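Local coordinates for protein aspartokinase 1, chloroplastic (Arabidopsis thaliana, PDB 2CDQ) that catalyses the ATP-dependent phosphorylation of L-aspartate to 4-phospho-L-aspartate, the first step of the aspartate-family pathway, under allosteric control by lysine and S-adenosylmethionine, at residues A[77-88]-A[126-135]; A[260-270]-A[475-484]. One frame throughout, in Å; residues are numbered along the deposited sequence.

Contact 1: residues A[77-88]-A[126-135]; sequences GEKAVSCGVSNA and LKGIAMMKEL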
loop_
_atom_site.group_PDB
_atom_site.type_symbol
_atom_site.label_atom_id
_atom_site.label_comp_id
_atom_site.label_asym_id
_atom_site.label_seq_id
_atom_site.Cartn_x
_atom_site.Cartn_y
_atom_site.Cartn_z
ATOM N N GLY A 77 -22.829 29.624 0.187
ATOM C CA GLY A 77 -23.589 28.653 -0.592
ATOM C C GLY A 77 -24.302 27.652 0.291
ATOM O O GLY A 77 -25.527 27.551 0.249
ATOM N N GLU A 78 -23.534 26.927 1.103
ATOM C CA GLU A 78 -24.096 25.945 2.034
ATOM C C GLU A 78 -25.204 26.530 2.907
ATOM O O GLU A 78 -26.228 25.884 3.113
ATOM C CB GLU A 78 -23.011 25.334 2.928
ATOM C CG GLU A 78 -22.495 23.971 2.479
ATOM C CD GLU A 78 -21.076 24.029 1.926
ATOM O OE1 GLU A 78 -20.147 24.405 2.685
ATOM O OE2 GLU A 78 -20.889 23.683 0.738
ATOM N N LYS A 79 -24.992 27.744 3.414
ATOM C CA LYS A 79 -25.950 28.386 4.314
ATOM C C LYS A 79 -27.243 28.737 3.593
ATOM O O LYS A 79 -28.338 28.555 4.139
ATOM C CB LYS A 79 -25.344 29.625 4.983
ATOM C CG LYS A 79 -24.566 29.309 6.258
ATOM C CD LYS A 79 -24.218 30.562 7.054
ATOM C CE LYS A 79 -23.275 30.241 8.215
ATOM N NZ LYS A 79 -22.887 31.458 8.987
ATOM N N ALA A 80 -27.106 29.220 2.359
ATOM C CA ALA A 80 -28.252 29.567 1.522
ATOM C C ALA A 80 -29.209 28.386 1.317
ATOM O O ALA A 80 -30.428 28.570 1.315
ATOM C CB ALA A 80 -27.783 30.118 0.184
ATOM N N VAL A 81 -28.656 27.180 1.168
ATOM C CA VAL A 81 -29.444 25.965 0.928
ATOM C C VAL A 81 -30.572 25.785 1.951
ATOM O O VAL A 81 -31.642 25.257 1.617
ATOM C CB VAL A 81 -28.543 24.692 0.879
ATOM C CG1 VAL A 81 -29.363 23.412 1.004
ATOM C CG2 VAL A 81 -27.728 24.660 -0.403
ATOM N N SER A 82 -30.349 26.247 3.181
ATOM C CA SER A 82 -31.301 25.975 4.259
ATOM C C SER A 82 -31.595 27.125 5.234
ATOM O O SER A 82 -31.948 26.877 6.387
ATOM C CB SER A 82 -30.872 24.716 5.024
ATOM O OG SER A 82 -29.482 24.750 5.311
ATOM N N CYS A 83 -31.480 28.371 4.783
ATOM C CA CYS A 83 -31.816 29.506 5.653
ATOM C C CYS A 83 -33.169 30.161 5.327
ATOM O O CYS A 83 -33.691 30.942 6.125
ATOM C CB CYS A 83 -30.697 30.551 5.656
ATOM S SG CYS A 83 -30.468 31.410 4.084
ATOM N N GLY A 84 -33.734 29.844 4.164
ATOM C CA GLY A 84 -34.962 30.491 3.716
ATOM C C GLY A 84 -34.650 31.687 2.840
ATOM O O GLY A 84 -33.550 32.237 2.906
ATOM N N VAL A 85 -35.622 32.098 2.028
ATOM C CA VAL A 85 -35.418 33.155 1.031
ATOM C C VAL A 85 -35.230 34.531 1.659
ATOM O O VAL A 85 -34.271 35.236 1.337
ATOM C CB VAL A 85 -36.591 33.253 0.039
ATOM C CG1 VAL A 85 -36.132 33.935 -1.252
ATOM C CG2 VAL A 85 -37.174 31.876 -0.242
ATOM N N SER A 86 -36.155 34.905 2.542
ATOM C CA SER A 86 -36.137 36.217 3.196
ATOM C C SER A 86 -34.820 36.480 3.924
ATOM O O SER A 86 -34.401 37.633 4.066
ATOM C CB SER A 86 -37.308 36.343 4.171
ATOM O OG SER A 86 -37.316 35.273 5.104
ATOM N N ASN A 87 -34.169 35.397 4.352
ATOM C CA ASN A 87 -32.965 35.458 5.181
ATOM C C ASN A 87 -31.643 35.537 4.417
ATOM O O ASN A 87 -30.608 35.869 5.009
ATOM C CB ASN A 87 -32.928 34.258 6.129
ATOM C CG ASN A 87 -34.130 34.200 7.042
ATOM O OD1 ASN A 87 -34.536 35.207 7.626
ATOM N ND2 ASN A 87 -34.706 33.013 7.174
ATOM N N ALA A 88 -31.683 35.235 3.117
ATOM C CA ALA A 88 -30.480 35.164 2.274
ATOM C C ALA A 88 -29.658 36.451 2.266
ATOM O O ALA A 88 -28.426 36.412 2.215
ATOM C CB ALA A 88 -30.842 34.761 0.853
ATOM N N LEU A 126 -27.410 33.853 -4.544
ATOM C CA LEU A 126 -27.655 33.225 -3.249
ATOM C C LEU A 126 -29.147 33.210 -2.926
ATOM O O LEU A 126 -29.655 32.247 -2.350
ATOM C CB LEU A 126 -26.857 33.927 -2.144
ATOM C CG LEU A 126 -25.337 33.726 -2.133
ATOM C CD1 LEU A 126 -24.659 34.806 -1.294
ATOM C CD2 LEU A 126 -24.954 32.330 -1.638
ATOM N N LYS A 127 -29.840 34.278 -3.315
ATOM C CA LYS A 127 -31.293 34.354 -3.182
ATOM C C LYS A 127 -31.931 33.214 -3.973
ATOM O O LYS A 127 -32.926 32.623 -3.537
ATOM C CB LYS A 127 -31.800 35.709 -3.677
ATOM C CG LYS A 127 -32.941 36.307 -2.858
ATOM C CD LYS A 127 -32.857 37.845 -2.891
ATOM C CE LYS A 127 -34.074 38.533 -2.258
ATOM N NZ LYS A 127 -35.229 38.647 -3.204
ATOM N N GLY A 128 -31.337 32.903 -5.126
ATOM C CA GLY A 128 -31.759 31.776 -5.953
ATOM C C GLY A 128 -31.565 30.437 -5.262
ATOM O O GLY A 128 -32.506 29.652 -5.148
ATOM N N ILE A 129 -30.342 30.187 -4.796
ATOM C CA ILE A 129 -30.009 28.983 -4.023
ATOM C C ILE A 129 -30.950 28.819 -2.819
ATOM O O ILE A 129 -31.429 27.717 -2.545
ATOM C CB ILE A 129 -28.511 28.989 -3.565
ATOM C CG1 ILE A 129 -27.583 29.143 -4.775
ATOM C CG2 ILE A 129 -28.157 27.710 -2.796
ATOM C CD1 ILE A 129 -26.193 29.613 -4.447
ATOM N N ALA A 130 -31.219 29.928 -2.129
ATOM C CA ALA A 130 -32.084 29.942 -0.949
ATOM C C ALA A 130 -33.506 29.502 -1.262
ATOM O O ALA A 130 -34.089 28.726 -0.507
ATOM C CB ALA A 130 -32.090 31.318 -0.315
ATOM N N MET A 131 -34.052 30.011 -2.369
ATOM C CA MET A 131 -35.392 29.640 -2.847
ATOM C C MET A 131 -35.500 28.167 -3.228
ATOM O O MET A 131 -36.468 27.490 -2.866
ATOM C CB MET A 131 -35.796 30.500 -4.056
ATOM C CG MET A 131 -36.899 31.522 -3.785
ATOM S SD MET A 131 -38.582 30.930 -4.097
ATOM C CE MET A 131 -38.919 29.886 -2.672
ATOM N N MET A 132 -34.491 27.687 -3.952
ATOM C CA MET A 132 -34.522 26.369 -4.575
ATOM C C MET A 132 -34.056 25.247 -3.643
ATOM O O MET A 132 -34.348 24.074 -3.893
ATOM C CB MET A 132 -33.681 26.376 -5.859
ATOM C CG MET A 132 -34.024 27.497 -6.854
ATOM S SD MET A 132 -35.724 27.471 -7.474
ATOM C CE MET A 132 -35.716 25.925 -8.391
ATOM N N LYS A 133 -33.335 25.617 -2.581
ATOM C CA LYS A 133 -32.744 24.666 -1.614
ATOM C C LYS A 133 -31.848 23.598 -2.259
ATOM O O LYS A 133 -31.775 22.467 -1.776
ATOM C CB LYS A 133 -33.828 24.009 -0.748
ATOM C CG LYS A 133 -34.722 24.995 -0.013
ATOM C CD LYS A 133 -35.409 24.322 1.165
ATOM C CE LYS A 133 -36.187 25.324 2.001
ATOM N NZ LYS A 133 -37.474 25.690 1.354
ATOM N N GLU A 134 -31.167 23.980 -3.341
ATOM C CA GLU A 134 -30.334 23.074 -4.143
ATOM C C GLU A 134 -29.048 23.768 -4.589
ATOM O O GLU A 134 -29.080 24.887 -5.121
ATOM C CB GLU A 134 -31.085 22.592 -5.393
ATOM C CG GLU A 134 -32.267 21.662 -5.144
ATOM C CD GLU A 134 -33.132 21.452 -6.384
ATOM O OE1 GLU A 134 -34.056 20.607 -6.316
ATOM O OE2 GLU A 134 -32.897 22.123 -7.418
ATOM N N LEU A 135 -27.922 23.090 -4.382
ATOM C CA LEU A 135 -26.621 23.612 -4.777
ATOM C C LEU A 135 -25.843 22.569 -5.589
ATOM O O LEU A 135 -25.161 21.707 -5.029
ATOM C CB LEU A 135 -25.837 24.071 -3.539
ATOM C CG LEU A 135 -24.499 24.802 -3.719
ATOM C CD1 LEU A 135 -24.661 26.104 -4.498
ATOM C CD2 LEU A 135 -23.848 25.062 -2.361
HETATM O O HOH W 1 -33.528 27.778 2.164
#

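Contact 2: residues A[260-270]-A[475-484]; sequences TCDPTIYKRAT and VQALHKSFFE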
loop_
_atom_site.group_PDB
_atom_site.type_symbol
_atom_site.label_atom_id
_atom_site.label_comp_id
_atom_site.label_asym_id
_atom_site.label_seq_id
_atom_site.Cartn_x
_atom_site.Cartn_y
_atom_site.Cartn_z
ATOM N N THR A 260 13.084 24.053 4.824
ATOM C CA THR A 260 13.476 22.719 5.274
ATOM C C THR A 260 12.415 22.076 6.163
ATOM O O THR A 260 12.475 20.876 6.433
ATOM C CB THR A 260 14.836 22.728 6.002
ATOM O OG1 THR A 260 14.817 23.708 7.044
ATOM C CG2 THR A 260 15.954 23.065 5.042
ATOM N N CYS A 261 11.460 22.887 6.624
ATOM C CA CYS A 261 10.245 22.422 7.307
ATOM C C CYS A 261 9.296 23.606 7.446
ATOM O O CYS A 261 9.597 24.699 6.962
ATOM C CB CYS A 261 10.552 21.821 8.684
ATOM S SG CYS A 261 11.110 23.010 9.928
ATOM N N ASP A 262 8.157 23.394 8.104
ATOM C CA ASP A 262 7.193 24.473 8.326
ATOM C C ASP A 262 7.615 25.342 9.527
ATOM O O ASP A 262 7.694 24.849 10.650
ATOM C CB ASP A 262 5.784 23.896 8.495
ATOM C CG ASP A 262 4.732 24.957 8.780
ATOM O OD1 ASP A 262 3.646 24.587 9.278
ATOM O OD2 ASP A 262 4.970 26.152 8.509
ATOM N N PRO A 263 7.913 26.637 9.283
ATOM C CA PRO A 263 8.350 27.571 10.329
ATOM C C PRO A 263 7.340 27.761 11.457
ATOM O O PRO A 263 7.720 28.139 12.567
ATOM C CB PRO A 263 8.548 28.887 9.566
ATOM C CG PRO A 263 7.769 28.731 8.319
ATOM C CD PRO A 263 7.875 27.292 7.965
ATOM N N THR A 264 6.069 27.497 11.163
ATOM C CA THR A 264 5.000 27.489 12.156
ATOM C C THR A 264 5.257 26.430 13.225
ATOM O O THR A 264 4.800 26.558 14.356
ATOM C CB THR A 264 3.649 27.180 11.485
ATOM O OG1 THR A 264 3.463 28.053 10.365
ATOM C CG2 THR A 264 2.491 27.358 12.462
ATOM N N ILE A 265 6.001 25.394 12.851
ATOM C CA ILE A 265 6.246 24.232 13.695
ATOM C C ILE A 265 7.593 24.357 14.407
ATOM O O ILE A 265 7.716 24.025 15.595
ATOM C CB ILE A 265 6.182 22.937 12.845
ATOM C CG1 ILE A 265 4.761 22.739 12.313
ATOM C CG2 ILE A 265 6.655 21.716 13.628
ATOM C CD1 ILE A 265 4.677 21.910 11.066
ATOM N N TYR A 266 8.591 24.842 13.672
ATOM C CA TYR A 266 9.939 25.035 14.197
ATOM C C TYR A 266 10.576 26.248 13.509
ATOM O O TYR A 266 10.707 26.276 12.280
ATOM C CB TYR A 266 10.759 23.752 13.999
ATOM C CG TYR A 266 12.182 23.770 14.533
ATOM C CD1 TYR A 266 13.224 23.261 13.770
ATOM C CD2 TYR A 266 12.485 24.275 15.798
ATOM C CE1 TYR A 266 14.533 23.258 14.245
ATOM C CE2 TYR A 266 13.799 24.284 16.281
ATOM C CZ TYR A 266 14.817 23.773 15.495
ATOM O OH TYR A 266 16.122 23.766 15.943
ATOM N N LYS A 267 10.953 27.249 14.305
ATOM C CA LYS A 267 11.403 28.557 13.792
ATOM C C LYS A 267 12.606 28.502 12.846
ATOM O O LYS A 267 12.794 29.401 12.020
ATOM C CB LYS A 267 11.703 29.523 14.948
ATOM C CG LYS A 267 10.467 30.118 15.637
ATOM C CD LYS A 267 9.767 31.182 14.780
ATOM C CE LYS A 267 8.464 31.661 15.418
ATOM N NZ LYS A 267 8.693 32.618 16.533
ATOM N N ARG A 268 13.397 27.437 12.961
ATOM C CA ARG A 268 14.686 27.327 12.282
ATOM C C ARG A 268 14.617 26.846 10.833
ATOM O O ARG A 268 15.649 26.542 10.230
ATOM C CB ARG A 268 15.606 26.413 13.084
ATOM C CG ARG A 268 16.143 27.035 14.351
ATOM C CD ARG A 268 17.604 27.373 14.195
ATOM N NE ARG A 268 18.305 27.202 15.463
ATOM C CZ ARG A 268 18.720 28.202 16.228
ATOM N NH1 ARG A 268 18.526 29.458 15.846
ATOM N NH2 ARG A 268 19.344 27.944 17.369
ATOM N N ALA A 269 13.410 26.781 10.276
ATOM C CA ALA A 269 13.224 26.438 8.866
ATOM C C ALA A 269 14.130 27.293 7.974
ATOM O O ALA A 269 14.186 28.508 8.135
ATOM C CB ALA A 269 11.773 26.614 8.481
ATOM N N THR A 270 14.843 26.654 7.050
ATOM C CA THR A 270 15.823 27.332 6.187
ATOM C C THR A 270 15.399 27.195 4.721
ATOM O O THR A 270 14.782 26.195 4.359
ATOM C CB THR A 270 17.246 26.734 6.396
ATOM O OG1 THR A 270 17.560 26.735 7.790
ATOM C CG2 THR A 270 18.324 27.530 5.664
ATOM N N VAL A 475 9.662 16.372 14.667
ATOM C CA VAL A 475 10.071 17.181 13.522
ATOM C C VAL A 475 11.256 18.073 13.899
ATOM O O VAL A 475 12.251 18.142 13.174
ATOM C CB VAL A 475 8.900 18.018 12.954
ATOM C CG1 VAL A 475 9.402 19.021 11.939
ATOM C CG2 VAL A 475 7.860 17.113 12.314
ATOM N N GLN A 476 11.151 18.726 15.049
ATOM C CA GLN A 476 12.216 19.589 15.550
ATOM C C GLN A 476 13.513 18.816 15.756
ATOM O O GLN A 476 14.577 19.262 15.321
ATOM C CB GLN A 476 11.787 20.263 16.853
ATOM C CG GLN A 476 10.570 21.164 16.698
ATOM C CD GLN A 476 10.053 21.689 18.021
ATOM O OE1 GLN A 476 10.763 21.693 19.029
ATOM N NE2 GLN A 476 8.806 22.142 18.023
ATOM N N ALA A 477 13.419 17.659 16.408
ATOM C CA ALA A 477 14.576 16.792 16.620
ATOM C C ALA A 477 15.224 16.372 15.290
ATOM O O ALA A 477 16.444 16.480 15.121
ATOM C CB ALA A 477 14.180 15.580 17.434
ATOM N N LEU A 478 14.402 15.917 14.346
ATOM C CA LEU A 478 14.890 15.493 13.040
ATOM C C LEU A 478 15.596 16.635 12.305
ATOM O O LEU A 478 16.662 16.440 11.713
ATOM C CB LEU A 478 13.750 14.907 12.197
ATOM C CG LEU A 478 13.246 13.506 12.584
ATOM C CD1 LEU A 478 12.030 13.123 11.765
ATOM C CD2 LEU A 478 14.329 12.429 12.450
ATOM N N HIS A 479 15.011 17.828 12.372
ATOM C CA HIS A 479 15.580 19.008 11.738
ATOM C C HIS A 479 16.927 19.359 12.356
ATOM O O HIS A 479 17.874 19.685 11.643
ATOM C CB HIS A 479 14.617 20.182 11.860
ATOM C CG HIS A 479 14.961 21.338 10.978
ATOM N ND1 HIS A 479 15.879 22.301 11.339
ATOM C CD2 HIS A 479 14.506 21.690 9.750
ATOM C CE1 HIS A 479 15.977 23.195 10.370
ATOM N NE2 HIS A 479 15.153 22.848 9.397
ATOM N N LYS A 480 17.004 19.281 13.683
ATOM C CA LYS A 480 18.243 19.551 14.419
ATOM C C LYS A 480 19.379 18.632 13.970
ATOM O O LYS A 480 20.523 19.070 13.831
ATOM C CB LYS A 480 18.018 19.397 15.929
ATOM C CG LYS A 480 17.362 20.592 16.621
ATOM C CD LYS A 480 16.944 20.218 18.038
ATOM C CE LYS A 480 16.257 21.372 18.757
ATOM N NZ LYS A 480 15.497 20.889 19.953
ATOM N N SER A 481 19.042 17.364 13.733
ATOM C CA SER A 481 20.012 16.330 13.384
ATOM C C SER A 481 20.499 16.420 11.934
ATOM O O SER A 481 21.638 16.066 11.635
ATOM C CB SER A 481 19.398 14.951 13.651
ATOM O OG SER A 481 20.355 13.909 13.551
ATOM N N PHE A 482 19.632 16.895 11.042
ATOM C CA PHE A 482 19.896 16.858 9.606
ATOM C C PHE A 482 20.354 18.183 9.015
ATOM O O PHE A 482 21.142 18.200 8.073
ATOM C CB PHE A 482 18.659 16.370 8.847
ATOM C CG PHE A 482 18.549 14.871 8.760
ATOM C CD1 PHE A 482 17.682 14.173 9.600
ATOM C CD2 PHE A 482 19.308 14.156 7.836
ATOM C CE1 PHE A 482 17.575 12.782 9.525
ATOM C CE2 PHE A 482 19.212 12.771 7.757
ATOM C CZ PHE A 482 18.339 12.081 8.604
ATOM N N PHE A 483 19.856 19.287 9.566
ATOM C CA PHE A 483 20.109 20.604 8.996
ATOM C C PHE A 483 20.901 21.520 9.921
ATOM O O PHE A 483 21.348 22.592 9.505
ATOM C CB PHE A 483 18.792 21.267 8.596
ATOM C CG PHE A 483 18.019 20.497 7.565
ATOM C CD1 PHE A 483 16.886 19.775 7.926
ATOM C CD2 PHE A 483 18.425 20.489 6.233
ATOM C CE1 PHE A 483 16.166 19.056 6.976
ATOM C CE2 PHE A 483 17.715 19.774 5.275
ATOM C CZ PHE A 483 16.584 19.056 5.646
ATOM N N GLU A 484 21.076 21.104 11.169
ATOM C CA GLU A 484 21.780 21.933 12.141
ATOM C C GLU A 484 23.069 21.287 12.660
ATOM O O GLU A 484 23.816 21.909 13.420
ATOM C CB GLU A 484 20.852 22.316 13.301
ATOM C CG GLU A 484 19.698 23.228 12.897
ATOM C CD GLU A 484 18.745 23.512 14.044
ATOM O OE1 GLU A 484 19.189 24.079 15.065
ATOM O OE2 GLU A 484 17.547 23.179 13.918
#

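Contact 1: residues A[77-88]-A[126-135]
Ala80 sits against the helix of 126-135 with its methyl group resting on both the carbonyl of Leu126 and the side chain of Ile129, CB lying 3.8 Å from Ile129 CG2. Small residues let the backbones come close here: Ala80 and Ala130 have their CA atoms 4.6 Å apart, and Ala130 CA makes a CA-H...O contact with Ala80 O. Ala88 brings a third methyl, its CB 3.8 Å from Ala130 CB. Beside this alanine cluster Val81 fits a branched side chain into the angle between helix and exit loop; CG2, anti to the carbonyl carbon, meets Ile129 CG2 and also Leu135 CB at 3.7 Å, while CG1 rests on the backbone of Lys133.

This is plain helix-helix packing within the amino acid kinase domain, where helix 69-80 and helix 113-132 run side by side. Lys133 leaves the second helix with positive phi, and the chain then turns Leu135 back over Gly77, whose lack of a side chain admits Leu135 CD2 to 3.7 Å from Gly77 C.

Toward solvent the packing thins. Val85 straddles Met131 CG with both methyls, CG2 at 3.6 Å, and the flexible thioether chain bends to follow it. A water takes the N-H of Gly84, 2.9 Å from Gly84 N, and probably donates to Ala130 O. At the other end, near Gly77, exposed Glu78 makes a salt bridge with Arg140 of helix 137-161.

Contact 2: residues A[260-270]-A[475-484]
The Tyr266 ring has Arg268 CB over one face and Gln476 CB over the other, each over the ring's border and not its centre, while His479 and Glu484 OE2 lie at its edge. That edge is directed at the face of His479 in an offset edge-to-face pair, with planes at 78° and centroids 5.2 Å apart. Phe483 CD1 lies over the opposite face of the imidazole. The Phe483 ring itself is held between Phe482 CB and Thr260 CG2, the methyl making a CH-pi contact 3.9 Å from the ring centroid.

Histidine suits position 479 because both nitrogens are used: His479 NE2 shares a hydrogen bond with Thr260 OG1 at 2.5 Å, and His479 ND1 donates in the ring plane to the anti lone pair of Glu484 OE2, 3.2 Å away. With its CG anti to the backbone N (chi1 -178°), Tyr266 reaches the same oxygen, and Tyr266 OH donates to the syn lone pair of Glu484 OE2, 2.5 Å away. Two donors thus grip one carboxylate oxygen, while Arg268 NE forms a salt bridge with Glu484 OE1 at 3.3 Å, approaching from above the carboxylate plane.

This polar network joins a loop of the kinase domain to an ACT-domain helix. The loop runs between strands 248-253 and 274-276; Val475 and Leu478 of helix 468-483 pack on strand 420-427, helix 432-446 lies alongside, and Phe483 reaches Leu332 and Ile335 of strand 332-339.

Along the chain contact 1 closes before contact 2 opens. Their centres are 46 Å apart, on opposite sides of the chain's centre, and their nearest atoms are about 25 Å apart. Contact 1 lies wholly within the kinase domain, joining helices 69-80 and 113-132 and the chain that follows them; contact 2 ties that domain's loop 260-270 to helix 468-483 of the second ACT repeat. Each therefore does a different job in the fold, one packing within the catalytic domain and the other between domains. Contact 1 also comes near an effector site, for the side chain of Glu78 lies about 8 Å from a bound S-adenosylmethionine, whereas contact 2 lies away from the ligand and effector sites.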